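Local coordinates for uncharacterized protein aq_328 (Aquifex aeolicus, PDB 1R4V) that is of unknown function but adopts a histone fold within a single chain and, judging from its family, may take part in protein heterodimerization, at residues T150-R153 with K154-E158. Numbering follows the deposited sequence.
With ZN (zinc ion), chain B.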
loop_
_atom_site.group_PDB
_atom_site.type_symbol
_atom_site.label_atom_id
_atom_site.label_comp_id
_atom_site.label_asym_id
_atom_site.label_seq_id
_atom_site.Cartn_x
_atom_site.Cartn_y
_atom_site.Cartn_z
ATOM N N THR A 150 -13.362 1.061 11.716
ATOM C CA THR A 150 -14.525 0.321 11.241
ATOM C C THR A 150 -15.425 -0.217 12.336
ATOM O O THR A 150 -16.634 -0.258 12.118
ATOM C CB THR A 150 -14.153 -0.861 10.311
ATOM O OG1 THR A 150 -13.389 -1.857 10.993
ATOM C CG2 THR A 150 -13.282 -0.405 9.159
ATOM N N GLY A 151 -14.867 -0.648 13.470
ATOM C CA GLY A 151 -15.637 -1.306 14.532
ATOM C C GLY A 151 -16.090 -2.729 14.254
ATOM O O GLY A 151 -16.862 -3.309 15.025
ATOM N N GLU A 152 -15.597 -3.295 13.159
ATOM C CA GLU A 152 -15.977 -4.601 12.648
ATOM C C GLU A 152 -14.712 -5.456 12.448
ATOM O O GLU A 152 -13.814 -5.045 11.722
ATOM C CB GLU A 152 -16.685 -4.413 11.300
ATOM C CG GLU A 152 -18.032 -3.707 11.381
ATOM C CD GLU A 152 -18.531 -3.044 10.097
ATOM O OE1 GLU A 152 -17.997 -3.292 8.992
ATOM O OE2 GLU A 152 -19.490 -2.229 10.207
ATOM N N ARG A 153 -14.610 -6.616 13.087
ATOM C CA ARG A 153 -13.529 -7.557 12.793
ATOM C C ARG A 153 -13.552 -7.989 11.321
ATOM O O ARG A 153 -12.494 -8.221 10.724
ATOM C CB ARG A 153 -13.665 -8.788 13.687
ATOM C CG ARG A 153 -12.616 -9.843 13.433
ATOM C CD ARG A 153 -12.814 -11.147 14.183
ATOM N NE ARG A 153 -11.953 -12.172 13.586
ATOM C CZ ARG A 153 -10.660 -12.342 13.859
ATOM N NH1 ARG A 153 -10.024 -11.564 14.741
ATOM N NH2 ARG A 153 -9.991 -13.310 13.236
ATOM N N LYS A 154 -14.753 -8.115 10.754
ATOM C CA LYS A 154 -14.965 -8.423 9.346
ATOM C C LYS A 154 -15.569 -7.187 8.680
ATOM O O LYS A 154 -16.782 -7.056 8.640
ATOM C CB LYS A 154 -15.897 -9.637 9.195
ATOM C CG LYS A 154 -16.081 -10.054 7.738
ATOM C CD LYS A 154 -16.904 -11.327 7.606
ATOM C CE LYS A 154 -17.239 -11.575 6.143
ATOM N NZ LYS A 154 -17.885 -12.918 5.962
ATOM N N PRO A 155 -14.761 -6.263 8.172
ATOM C CA PRO A 155 -15.318 -5.038 7.619
ATOM C C PRO A 155 -16.270 -5.245 6.440
ATOM O O PRO A 155 -16.041 -6.077 5.573
ATOM C CB PRO A 155 -14.097 -4.213 7.204
ATOM C CG PRO A 155 -12.890 -5.003 7.557
ATOM C CD PRO A 155 -13.289 -6.282 8.160
ATOM N N SER A 156 -17.347 -4.478 6.440
ATOM C CA SER A 156 -18.264 -4.426 5.314
ATOM C C SER A 156 -17.681 -3.618 4.165
ATOM O O SER A 156 -16.683 -2.928 4.330
ATOM C CB SER A 156 -19.559 -3.767 5.784
ATOM O OG SER A 156 -19.353 -2.405 6.160
ATOM N N ARG A 157 -18.330 -3.685 3.006
ATOM C CA ARG A 157 -18.017 -2.819 1.864
ATOM C C ARG A 157 -18.037 -1.343 2.274
ATOM O O ARG A 157 -17.088 -0.611 2.010
ATOM C CB ARG A 157 -19.036 -3.054 0.746
ATOM C CG ARG A 157 -18.712 -2.410 -0.580
ATOM C CD ARG A 157 -19.833 -1.563 -1.136
ATOM N NE ARG A 157 -20.995 -2.342 -1.471
ATOM C CZ ARG A 157 -22.249 -2.218 -1.030
ATOM N NH1 ARG A 157 -22.691 -1.304 -0.165
ATOM N NH2 ARG A 157 -23.099 -3.087 -1.516
ATOM N N GLU A 158 -19.115 -0.895 2.909
ATOM C CA GLU A 158 -19.203 0.495 3.351
ATOM C C GLU A 158 -18.113 0.884 4.372
ATOM O O GLU A 158 -17.594 1.996 4.298
ATOM C CB GLU A 158 -20.621 0.836 3.842
ATOM C CG GLU A 158 -21.675 0.757 2.717
ATOM C CD GLU A 158 -21.434 1.728 1.564
ATOM O OE1 GLU A 158 -20.890 2.815 1.817
ATOM O OE2 GLU A 158 -21.740 1.464 0.382
HETATM ZN ZN ZN B . -20.820 2.636 -0.983
HETATM O O HOH W 1 -21.015 -1.495 7.849
#
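Glu152 and Ser156 illustrate how a loop carboxylate can secure the start of a helix. The backbone N-H of Ser156 donates a hydrogen bond to Glu152 OE1 at 2.9 Å from N, nearly in line with the carboxylate C-O bond and almost straight (164°). Ser156 OG lies 3.3 Å from the same OE1, at best a weak bond. As N-cap of helix 157-168, this hydroxyl accepts a bond from the backbone N of Ala159. A water joins Glu152 OE2 to Ser156 OG. With CG turned anti to its own carbonyl carbon (chi1 -67°) and the chain extended beyond, Glu152 reaches forward to the cap. Shortened to an alanine, this side chain would no longer reach Ser156 N, whose N-H is likely to lose its carboxylate acceptor, leaving the loop less firmly tied to the helix start.

Nonpolar contact is looser: Thr150 CG2 approaches Pro155 CB at 4.4 Å, while buried Pro155 packs on Met160 and Ile42.

In the first residues of the helix, Arg157 NH1 forms a salt bridge with Glu158 OE2 (3.0 Å), the oxygen that binds zinc together with Glu161. The whole is an N-capped helix start, closing the loop between helices 131-149 and 157-168 of the histone fold.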